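Local coordinates for cell wall surface anchor family protein (Streptococcus agalactiae serogroup V, PDB 3TW0), which probably acts as the adhesive tip pilin of the group B streptococcal pilus, attaching the bacterium to its host through a von Willebrand factor type A domain, at residues 40-45 against 122-127; 12-17 against 108-113; 46-49 against 55-58. The protein carries 2 engineered substitutions. All coordinates share one frame; numbering follows the deposited sequence.

Contact 1. Residues 40-45 against 122-127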
ATOM      1  N   ALA A  40       1.516  19.414  -6.243  1.00 22.09           N
ATOM      2  CA  ALA A  40       0.742  19.700  -5.046  1.00 21.75           C
ATOM      3  C   ALA A  40       1.663  19.692  -3.832  1.00 21.29           C
ATOM      4  O   ALA A  40       1.612  20.608  -3.003  1.00 20.88           O
ATOM      5  CB  ALA A  40      -0.367  18.673  -4.889  1.00 22.15           C
ATOM      6  N   VAL A  41       2.506  18.664  -3.727  1.00 21.41           N
ATOM      7  CA  VAL A  41       3.535  18.610  -2.659  1.00 21.78           C
ATOM      8  C   VAL A  41       4.450  19.852  -2.654  1.00 21.90           C
ATOM      9  O   VAL A  41       4.620  20.502  -1.625  1.00 21.19           O
ATOM     10  CB  VAL A  41       4.378  17.312  -2.726  1.00 21.90           C
ATOM     11  CG1 VAL A  41       5.512  17.337  -1.674  1.00 22.26           C
ATOM     12  CG2 VAL A  41       3.499  16.102  -2.545  1.00 22.23           C
ATOM     13  N   GLU A  42       5.031  20.193  -3.808  1.00 22.81           N
ATOM     14  CA  GLU A  42       5.812  21.440  -3.918  1.00 22.93           C
ATOM     15  C   GLU A  42       5.075  22.638  -3.317  1.00 23.29           C
ATOM     16  O   GLU A  42       5.668  23.447  -2.583  1.00 23.59           O
ATOM     17  CB  GLU A  42       6.125  21.741  -5.382  1.00 22.99           C
ATOM     18  CG  GLU A  42       7.410  21.102  -5.873  1.00 23.92           C
ATOM     19  CD  GLU A  42       7.567  21.121  -7.383  1.00 24.10           C
ATOM     20  OE1 GLU A  42       6.640  21.545  -8.113  1.00 24.23           O
ATOM     21  OE2 GLU A  42       8.635  20.684  -7.856  1.00 27.43           O
ATOM     22  N   LYS A  43       3.785  22.753  -3.630  1.00 23.60           N
ATOM     23  CA  LYS A  43       2.972  23.890  -3.164  1.00 24.66           C
ATOM     24  C   LYS A  43       2.762  23.808  -1.665  1.00 24.27           C
ATOM     25  O   LYS A  43       2.781  24.820  -0.965  1.00 24.61           O
ATOM     26  CB  LYS A  43       1.611  23.943  -3.873  1.00 24.64           C
ATOM     27  CG  LYS A  43       1.484  24.984  -4.993  1.00 29.15           C
ATOM     28  CD  LYS A  43       1.431  24.356  -6.408  1.00 34.33           C
ATOM     29  CE  LYS A  43       0.093  23.642  -6.700  1.00 36.02           C
ATOM     30  NZ  LYS A  43      -1.086  24.379  -6.174  1.00 38.46           N
ATOM     31  N   LEU A  44       2.581  22.597  -1.160  1.00 23.76           N
ATOM     32  CA  LEU A  44       2.366  22.443   0.276  1.00 23.87           C
ATOM     33  C   LEU A  44       3.637  22.792   1.065  1.00 23.71           C
ATOM     34  O   LEU A  44       3.601  23.584   2.014  1.00 22.99           O
ATOM     35  CB  LEU A  44       1.809  21.064   0.606  1.00 24.00           C
ATOM     36  CG  LEU A  44       1.572  20.929   2.100  1.00 25.88           C
ATOM     37  CD1 LEU A  44       0.291  21.614   2.578  1.00 25.41           C
ATOM     38  CD2 LEU A  44       1.542  19.513   2.412  1.00 27.48           C
ATOM     39  N   ILE A  45       4.765  22.238   0.636  1.00 23.10           N
ATOM     40  CA  ILE A  45       6.039  22.546   1.252  1.00 23.42           C
ATOM     41  C   ILE A  45       6.266  24.063   1.295  1.00 24.37           C
ATOM     42  O   ILE A  45       6.555  24.598   2.366  1.00 25.08           O
ATOM     43  CB  ILE A  45       7.235  21.828   0.536  1.00 22.32           C
ATOM     44  CG1 ILE A  45       7.086  20.284   0.561  1.00 20.67           C
ATOM     45  CG2 ILE A  45       8.561  22.256   1.155  1.00 22.92           C
ATOM     46  CD1 ILE A  45       7.181  19.608   1.948  1.00 20.29           C
ATOM     47  N   SER A 122      13.967  18.709  -4.058  1.00 19.35           N
ATOM     48  CA  SER A 122      14.710  18.070  -5.168  1.00 20.19           C
ATOM     49  C   SER A 122      14.405  16.565  -5.268  1.00 20.53           C
ATOM     50  O   SER A 122      14.557  15.944  -6.323  1.00 21.16           O
ATOM     51  CB  SER A 122      16.224  18.279  -5.020  1.00 19.88           C
ATOM     52  OG  SER A 122      16.809  17.347  -4.101  1.00 21.62           O
ATOM     53  N   ARG A 123      13.970  15.976  -4.164  1.00 20.65           N
ATOM     54  CA  ARG A 123      13.657  14.554  -4.146  1.00 20.27           C
ATOM     55  C   ARG A 123      12.191  14.210  -4.504  1.00 20.03           C
ATOM     56  O   ARG A 123      11.822  13.024  -4.558  1.00 19.81           O
ATOM     57  CB  ARG A 123      14.016  13.995  -2.792  1.00 20.28           C
ATOM     58  CG  ARG A 123      15.512  13.886  -2.592  1.00 21.12           C
ATOM     59  CD  ARG A 123      15.794  13.162  -1.321  1.00 22.19           C
ATOM     60  NE  ARG A 123      17.199  13.269  -0.970  1.00 21.92           N
ATOM     61  CZ  ARG A 123      17.691  12.999   0.231  1.00 22.65           C
ATOM     62  NH1 ARG A 123      16.905  12.621   1.216  1.00 25.31           N
ATOM     63  NH2 ARG A 123      18.988  13.104   0.445  1.00 22.51           N
ATOM     64  N   ILE A 124      11.381  15.233  -4.779  1.00 18.96           N
ATOM     65  CA  ILE A 124       9.988  15.036  -5.155  1.00 18.50           C
ATOM     66  C   ILE A 124       9.920  14.481  -6.595  1.00 19.09           C
ATOM     67  O   ILE A 124      10.215  15.193  -7.538  1.00 19.20           O
ATOM     68  CB  ILE A 124       9.194  16.375  -5.056  1.00 18.66           C
ATOM     69  CG1 ILE A 124       9.041  16.847  -3.607  1.00 17.36           C
ATOM     70  CG2 ILE A 124       7.810  16.269  -5.689  1.00 16.99           C
ATOM     71  CD1 ILE A 124       8.580  18.296  -3.523  1.00 15.21           C
ATOM     72  N   PRO A 125       9.523  13.208  -6.771  1.00 19.88           N
ATOM     73  CA  PRO A 125       9.335  12.724  -8.145  1.00 19.89           C
ATOM     74  C   PRO A 125       8.101  13.353  -8.833  1.00 21.12           C
ATOM     75  O   PRO A 125       7.133  13.768  -8.159  1.00 21.21           O
ATOM     76  CB  PRO A 125       9.099  11.235  -7.942  1.00 19.96           C
ATOM     77  CG  PRO A 125       8.371  11.168  -6.611  1.00 19.92           C
ATOM     78  CD  PRO A 125       9.122  12.193  -5.769  1.00 19.27           C
ATOM     79  N   LYS A 126       8.137  13.392 -10.169  1.00 21.25           N
ATOM     80  CA  LYS A 126       7.067  13.937 -10.996  1.00 21.83           C
ATOM     81  C   LYS A 126       6.576  12.838 -11.929  1.00 21.70           C
ATOM     82  O   LYS A 126       5.753  13.067 -12.815  1.00 21.27           O
ATOM     83  CB  LYS A 126       7.590  15.138 -11.811  1.00 22.04           C
ATOM     84  CG  LYS A 126       8.121  16.318 -10.954  1.00 23.82           C
ATOM     85  CD  LYS A 126       6.977  17.108 -10.330  1.00 28.03           C
ATOM     86  CE  LYS A 126       7.465  18.319  -9.529  1.00 31.25           C
ATOM     87  NZ  LYS A 126       7.878  19.443 -10.415  1.00 33.55           N
ATOM     88  N   GLU A 127       7.095  11.632 -11.735  1.00 22.28           N
ATOM     89  CA  GLU A 127       6.694  10.497 -12.558  1.00 22.27           C
ATOM     90  C   GLU A 127       6.806   9.245 -11.709  1.00 22.42           C
ATOM     91  O   GLU A 127       7.559   9.239 -10.735  1.00 21.41           O
ATOM     92  CB  GLU A 127       7.577  10.420 -13.844  1.00 22.89           C
ATOM     93  CG  GLU A 127       7.177   9.331 -14.872  1.00 22.84           C
ATOM     94  CD  GLU A 127       5.746   9.479 -15.382  1.00 24.59           C
ATOM     95  OE1 GLU A 127       5.521  10.203 -16.383  1.00 25.38           O
ATOM     96  OE2 GLU A 127       4.829   8.882 -14.778  1.00 22.38           O
TER
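A chi1 of 175° in V41 swings CG1 away from the backbone N and off the helix toward I124, whose side chain runs out from the facing loop with CD1 at the far end of an extended branch (chi2 166°). The two side chains run alongside each other, pointing opposite ways: V41 CG1 lies 3.7 Å from I124 CD1 and 4.1 Å from I124 CG1. I124 CD1 also meets the next residue of the helix, 3.8 Å from CG of E42, which it reaches at a slant. I124 therefore rests against a buried valine and against the aliphatic part of a glutamate, and beyond CG the glutamate continues, extended, to the ion pair. K126 bends at chi2 and again at chi4 to cross E42 at about a right angle. K126 NZ gives a hydrogen bond of 2.9 Å to E42 OE2, on the syn side and 31° out of the carboxylate plane; a second bond, from K126 NZ to E42 OE1 at 3.4 Å, is weak. The salt bridge is lopsided, OE2 being the nearer oxygen and OE1 only weakly bonded. E42 and K126 are both partly exposed, and the bridge lies at the outer margin of the apolar patch formed by V41 and I124. Helix 33-48 packs on the parallel sheet of the von Willebrand factor type A fold, V41 touching V15 of strand 11-18 and V171 of strand 165-172. The loop 122-127 leaves helix 114-122, sets P125 against L17 and N19, and bonds through K126 O and E127 to N25, close in sequence to the magnesium ligands S20 and S22; I45, one turn along from V41, packs on helix 114-122.

Contact 2. Residues 12-17 against 108-113; sequences DVVVLL and LNLTND
At one margin of the parallel sheet of the von Willebrand factor type A domain, L110 reaches over the start of strand 11-18, and its two methyl groups carry the contact. L110 CD1 sits above one face of the D12 carboxylate group, 3.8 Å from CG and 3.8 Å from OD2 of D12. The two side chains cross at about a right angle. L110 CD2 turns to the backbone instead and lies 3.6 Å from V13 O; it also approaches V14 CG2, at 4.2 Å. With CG of L110 anti to the carbonyl carbon (chi1 -75°), the fork of the leucine lies across D12, V13 and V14. All four touching residues are buried. The polar end of D12 looks elsewhere: OD2 is hydrogen-bonded to S160 OG and forms salt bridges with R55 and R164, so the buried carboxylate is probably neutralised by two arginines while a methyl covers its flat side. No hydrogen bond joins the two segments, because strand 55-61 runs between them; V13 bonds to R55 and A57 in that strand, and L110 lies on the side chains of the same two residues. The sheet is the core of a Rossmann-like alpha/beta fold, with V13 and V15 facing helix 33-48 and V14 and L16 facing helix 145-159. Past L110 the chain passes into an ST turn: the D113 backbone N donates to T111 OG1 at 3.1 Å, with an N-H...O angle of 149°. D113 then serves as N-cap of helix 114-122, its OD1 accepting from the backbone N of E116.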
ATOM      1  N   ASP A  12       4.559  20.767  12.663  1.00 25.76           N
ATOM      2  CA  ASP A  12       5.375  19.718  12.055  1.00 24.02           C
ATOM      3  C   ASP A  12       4.503  18.953  11.065  1.00 23.18           C
ATOM      4  O   ASP A  12       3.484  18.349  11.462  1.00 23.11           O
ATOM      5  CB  ASP A  12       5.861  18.744  13.134  1.00 24.08           C
ATOM      6  CG  ASP A  12       6.975  19.328  13.991  1.00 23.74           C
ATOM      7  OD1 ASP A  12       7.621  20.295  13.546  1.00 25.01           O
ATOM      8  OD2 ASP A  12       7.213  18.819  15.105  1.00 25.77           O
ATOM      9  N   VAL A  13       4.898  18.962   9.794  1.00 20.70           N
ATOM     10  CA  VAL A  13       4.124  18.291   8.771  1.00 19.20           C
ATOM     11  C   VAL A  13       4.901  17.148   8.114  1.00 18.60           C
ATOM     12  O   VAL A  13       6.037  17.345   7.637  1.00 17.28           O
ATOM     13  CB  VAL A  13       3.764  19.259   7.662  1.00 18.64           C
ATOM     14  CG1 VAL A  13       2.743  18.621   6.682  1.00 20.10           C
ATOM     15  CG2 VAL A  13       3.236  20.557   8.235  1.00 19.13           C
ATOM     16  N   VAL A  14       4.283  15.968   8.050  1.00 17.79           N
ATOM     17  CA  VAL A  14       4.821  14.906   7.207  1.00 17.32           C
ATOM     18  C   VAL A  14       3.981  14.812   5.934  1.00 17.77           C
ATOM     19  O   VAL A  14       2.761  14.575   5.996  1.00 16.90           O
ATOM     20  CB  VAL A  14       4.889  13.546   7.936  1.00 18.00           C
ATOM     21  CG1 VAL A  14       5.540  12.494   7.046  1.00 19.09           C
ATOM     22  CG2 VAL A  14       5.665  13.661   9.205  1.00 16.97           C
ATOM     23  N   VAL A  15       4.636  14.989   4.780  1.00 17.35           N
ATOM     24  CA  VAL A  15       3.985  14.704   3.499  1.00 16.59           C
ATOM     25  C   VAL A  15       4.098  13.192   3.148  1.00 17.08           C
ATOM     26  O   VAL A  15       5.198  12.588   3.191  1.00 17.17           O
ATOM     27  CB  VAL A  15       4.490  15.613   2.331  1.00 17.06           C
ATOM     28  CG1 VAL A  15       3.819  15.210   1.023  1.00 14.25           C
ATOM     29  CG2 VAL A  15       4.181  17.091   2.610  1.00 15.88           C
ATOM     30  N   LEU A  16       2.952  12.580   2.856  1.00 16.47           N
ATOM     31  CA  LEU A  16       2.911  11.228   2.361  1.00 16.64           C
ATOM     32  C   LEU A  16       2.621  11.296   0.884  1.00 16.10           C
ATOM     33  O   LEU A  16       1.554  11.783   0.492  1.00 16.36           O
ATOM     34  CB  LEU A  16       1.800  10.413   3.037  1.00 17.25           C
ATOM     35  CG  LEU A  16       2.081   9.655   4.317  1.00 20.13           C
ATOM     36  CD1 LEU A  16       0.923   8.728   4.659  1.00 19.44           C
ATOM     37  CD2 LEU A  16       3.392   8.875   4.208  1.00 21.25           C
ATOM     38  N   LEU A  17       3.569  10.848   0.064  1.00 14.53           N
ATOM     39  CA  LEU A  17       3.411  10.876  -1.395  1.00 14.34           C
ATOM     40  C   LEU A  17       3.372   9.471  -1.991  1.00 14.29           C
ATOM     41  O   LEU A  17       4.345   8.745  -1.910  1.00 15.10           O
ATOM     42  CB  LEU A  17       4.526  11.731  -2.058  1.00 13.78           C
ATOM     43  CG  LEU A  17       4.591  11.832  -3.587  1.00 14.78           C
ATOM     44  CD1 LEU A  17       3.298  12.365  -4.176  1.00 17.14           C
ATOM     45  CD2 LEU A  17       5.815  12.643  -4.067  1.00 14.21           C
ATOM     46  N   LEU A 108      13.364  12.146   5.601  1.00 17.97           N
ATOM     47  CA  LEU A 108      12.762  11.437   6.730  1.00 17.90           C
ATOM     48  C   LEU A 108      12.960  12.123   8.086  1.00 18.70           C
ATOM     49  O   LEU A 108      12.509  11.611   9.109  1.00 18.85           O
ATOM     50  CB  LEU A 108      13.252   9.982   6.764  1.00 17.40           C
ATOM     51  CG  LEU A 108      12.881   9.120   5.538  1.00 16.26           C
ATOM     52  CD1 LEU A 108      13.620   7.751   5.519  1.00 13.65           C
ATOM     53  CD2 LEU A 108      11.368   8.900   5.521  1.00 13.09           C
ATOM     54  N   ASN A 109      13.628  13.272   8.071  1.00 18.96           N
ATOM     55  CA  ASN A 109      13.779  14.124   9.249  1.00 19.48           C
ATOM     56  C   ASN A 109      13.012  15.441   9.137  1.00 19.38           C
ATOM     57  O   ASN A 109      13.133  16.185   8.153  1.00 19.02           O
ATOM     58  CB  ASN A 109      15.243  14.400   9.507  1.00 19.06           C
ATOM     59  CG  ASN A 109      16.047  13.141   9.563  1.00 21.89           C
ATOM     60  OD1 ASN A 109      17.036  13.004   8.839  1.00 26.77           O
ATOM     61  ND2 ASN A 109      15.629  12.194  10.411  1.00 18.55           N
ATOM     62  N   LEU A 110      12.183  15.716  10.131  1.00 19.76           N
ATOM     63  CA  LEU A 110      11.429  16.957  10.116  1.00 20.35           C
ATOM     64  C   LEU A 110      12.462  18.059  10.072  1.00 22.08           C
ATOM     65  O   LEU A 110      13.455  17.996  10.821  1.00 22.55           O
ATOM     66  CB  LEU A 110      10.582  17.093  11.368  1.00 20.12           C
ATOM     67  CG  LEU A 110       9.342  16.204  11.378  1.00 18.91           C
ATOM     68  CD1 LEU A 110       8.752  16.171  12.813  1.00 17.63           C
ATOM     69  CD2 LEU A 110       8.329  16.733  10.331  1.00 17.39           C
ATOM     70  N   THR A 111      12.265  19.039   9.189  1.00 22.06           N
ATOM     71  CA  THR A 111      13.231  20.118   9.103  1.00 22.98           C
ATOM     72  C   THR A 111      12.613  21.487   8.802  1.00 23.95           C
ATOM     73  O   THR A 111      11.570  21.562   8.144  1.00 23.34           O
ATOM     74  CB  THR A 111      14.376  19.764   8.122  1.00 23.66           C
ATOM     75  OG1 THR A 111      15.448  20.727   8.255  1.00 22.31           O
ATOM     76  CG2 THR A 111      13.844  19.672   6.653  1.00 22.00           C
ATOM     77  N   ASN A 112      13.254  22.544   9.329  1.00 25.29           N
ATOM     78  CA  ASN A 112      13.074  23.950   8.877  1.00 26.47           C
ATOM     79  C   ASN A 112      14.364  24.596   8.354  1.00 27.11           C
ATOM     80  O   ASN A 112      14.393  25.798   8.049  1.00 27.29           O
ATOM     81  CB  ASN A 112      12.485  24.858   9.968  1.00 26.93           C
ATOM     82  CG  ASN A 112      13.285  24.822  11.273  1.00 29.24           C
ATOM     83  OD1 ASN A 112      14.504  24.591  11.288  1.00 28.09           O
ATOM     84  ND2 ASN A 112      12.580  25.040  12.387  1.00 30.58           N
ATOM     85  N   ASP A 113      15.428  23.815   8.248  1.00 27.09           N
ATOM     86  CA  ASP A 113      16.620  24.310   7.607  1.00 27.50           C
ATOM     87  C   ASP A 113      16.358  24.498   6.118  1.00 27.52           C
ATOM     88  O   ASP A 113      15.975  23.547   5.422  1.00 27.54           O
ATOM     89  CB  ASP A 113      17.801  23.380   7.835  1.00 28.18           C
ATOM     90  CG  ASP A 113      19.057  23.903   7.199  1.00 28.98           C
ATOM     91  OD1 ASP A 113      19.188  23.836   5.965  1.00 30.57           O
ATOM     92  OD2 ASP A 113      19.914  24.391   7.933  1.00 32.90           O
TER

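Contact 3. Residues 46-49 against 55-58; sequences DKIT and RVAL
The last turn of helix 33-48 meets the start of strand 55-61, the two backbones coming nearest at T49 and R55, whose CA atoms are 6.9 Å apart, with no hydrogen bond between the segments. V56 points toward the helix end, and its CG1, anti to the carbonyl carbon (chi1 -70°), receives both partners: I48 CG2 at 3.9 Å and T49 CG2 at 3.8 Å. I48 adds CD1 at 4.1 Å from V56 CG1, so both branches of the isoleucine touch the same methyl from one side. T49 comes at about a right angle to the valine, and its CG2 also touches V56 CG2, at 4.0 Å. The threonine hydroxyl takes no part in this apolar patch. With chi1 at 59° OG1 is held between the backbone N and the carbonyl carbon, and it is hydrogen-bonded to I45 O, one turn back in the helix, a bond consistent with the rotamer that presents CG2 to V56. R55 turns away, with D12 as its main partner. I48 also lies on V13 of the adjacent strand, while V56 and T49 pack on helix 114-122. This is the closing half of a beta-alpha-beta crossover, in which helix 33-48 joins the neighbouring parallel strands 11-18 and 55-61 of the von Willebrand factor type A fold.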
ATOM      1  N   ASP A  46       6.121  24.748   0.160  1.00 26.24           N
ATOM      2  CA  ASP A  46       6.361  26.204   0.118  1.00 28.42           C
ATOM      3  C   ASP A  46       5.425  26.913   1.087  1.00 29.57           C
ATOM      4  O   ASP A  46       5.844  27.834   1.797  1.00 29.88           O
ATOM      5  CB  ASP A  46       6.181  26.791  -1.286  1.00 27.94           C
ATOM      6  CG  ASP A  46       7.252  26.337  -2.257  1.00 29.54           C
ATOM      7  OD1 ASP A  46       8.348  25.909  -1.811  1.00 29.08           O
ATOM      8  OD2 ASP A  46       6.993  26.398  -3.482  1.00 30.93           O
ATOM      9  N   LYS A  47       4.169  26.475   1.122  1.00 31.11           N
ATOM     10  CA  LYS A  47       3.192  27.110   2.001  1.00 32.75           C
ATOM     11  C   LYS A  47       3.579  26.933   3.468  1.00 33.20           C
ATOM     12  O   LYS A  47       3.690  27.924   4.191  1.00 33.84           O
ATOM     13  CB  LYS A  47       1.754  26.648   1.723  1.00 33.20           C
ATOM     14  CG  LYS A  47       0.719  27.524   2.478  1.00 36.33           C
ATOM     15  CD  LYS A  47      -0.710  26.972   2.461  1.00 40.74           C
ATOM     16  CE  LYS A  47      -1.569  27.705   1.431  1.00 43.42           C
ATOM     17  NZ  LYS A  47      -2.993  27.840   1.873  1.00 43.49           N
ATOM     18  N   ILE A  48       3.812  25.691   3.895  1.00 33.03           N
ATOM     19  CA  ILE A  48       4.196  25.406   5.287  1.00 33.20           C
ATOM     20  C   ILE A  48       5.462  26.138   5.739  1.00 33.14           C
ATOM     21  O   ILE A  48       5.491  26.731   6.824  1.00 32.57           O
ATOM     22  CB  ILE A  48       4.367  23.884   5.546  1.00 33.08           C
ATOM     23  CG1 ILE A  48       3.094  23.150   5.154  1.00 33.86           C
ATOM     24  CG2 ILE A  48       4.711  23.590   7.030  1.00 32.29           C
ATOM     25  CD1 ILE A  48       3.342  21.714   4.813  1.00 37.19           C
ATOM     26  N   THR A  49       6.496  26.095   4.904  1.00 33.06           N
ATOM     27  CA  THR A  49       7.783  26.636   5.282  1.00 33.30           C
ATOM     28  C   THR A  49       7.871  28.161   5.134  1.00 34.05           C
ATOM     29  O   THR A  49       8.938  28.729   5.368  1.00 33.94           O
ATOM     30  CB  THR A  49       8.922  26.013   4.456  1.00 33.31           C
ATOM     31  OG1 THR A  49       8.684  26.256   3.063  1.00 32.69           O
ATOM     32  CG2 THR A  49       9.027  24.507   4.721  1.00 32.61           C
ATOM     33  N   ARG A  55       8.213  22.710  10.652  1.00 25.67           N
ATOM     34  CA  ARG A  55       9.058  21.717   9.981  1.00 23.59           C
ATOM     35  C   ARG A  55       8.299  20.834   8.999  1.00 22.78           C
ATOM     36  O   ARG A  55       7.097  20.631   9.147  1.00 22.81           O
ATOM     37  CB  ARG A  55       9.882  20.911  10.978  1.00 22.85           C
ATOM     38  CG  ARG A  55      10.652  21.796  11.942  1.00 22.11           C
ATOM     39  CD  ARG A  55      11.433  21.002  12.933  1.00 18.63           C
ATOM     40  NE  ARG A  55      10.571  20.177  13.763  1.00 21.23           N
ATOM     41  CZ  ARG A  55      11.002  19.202  14.554  1.00 19.36           C
ATOM     42  NH1 ARG A  55      12.290  18.914  14.597  1.00 21.08           N
ATOM     43  NH2 ARG A  55      10.140  18.515  15.290  1.00 17.63           N
ATOM     44  N   VAL A  56       9.021  20.338   7.987  1.00 21.25           N
ATOM     45  CA  VAL A  56       8.494  19.414   6.987  1.00 19.61           C
ATOM     46  C   VAL A  56       9.345  18.155   6.888  1.00 18.84           C
ATOM     47  O   VAL A  56      10.553  18.173   7.155  1.00 18.51           O
ATOM     48  CB  VAL A  56       8.453  20.045   5.573  1.00 19.78           C
ATOM     49  CG1 VAL A  56       7.380  21.120   5.504  1.00 19.86           C
ATOM     50  CG2 VAL A  56       9.836  20.603   5.175  1.00 17.97           C
ATOM     51  N   ALA A  57       8.688  17.067   6.512  1.00 17.61           N
ATOM     52  CA  ALA A  57       9.361  15.846   6.115  1.00 17.15           C
ATOM     53  C   ALA A  57       8.557  15.210   4.978  1.00 16.71           C
ATOM     54  O   ALA A  57       7.389  15.542   4.771  1.00 17.28           O
ATOM     55  CB  ALA A  57       9.544  14.875   7.325  1.00 16.59           C
ATOM     56  N   LEU A  58       9.188  14.301   4.243  1.00 16.11           N
ATOM     57  CA  LEU A  58       8.560  13.712   3.090  1.00 15.47           C
ATOM     58  C   LEU A  58       8.783  12.219   3.064  1.00 15.41           C
ATOM     59  O   LEU A  58       9.940  11.730   3.091  1.00 15.23           O
ATOM     60  CB  LEU A  58       9.113  14.339   1.801  1.00 15.13           C
ATOM     61  CG  LEU A  58       8.823  13.680   0.463  1.00 14.62           C
ATOM     62  CD1 LEU A  58       7.380  13.804   0.099  1.00 13.41           C
ATOM     63  CD2 LEU A  58       9.745  14.293  -0.654  1.00 14.79           C
TER

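From the N terminus, strand 11-18 enters first, and its partner in contact 2 arrives only some ninety residues later. Helix 33-48 follows and supplies one side of both contact 1 and contact 3. Contact 3 closes a short loop at once, from the helix end into strand 55-61, and that small loop falls within the larger ones of contacts 1 and 2. Those two cross: the order along the chain is 12-17, 40-45, 108-113, 122-127. Strand 55-61 links contacts 2 and 3, bonding to 11-18 and, through a probable hydrogen bond from T111 N to V56 O, to strand 110-111. V15 packs on L44 and I45, joining the sheet to the helix of contact 1.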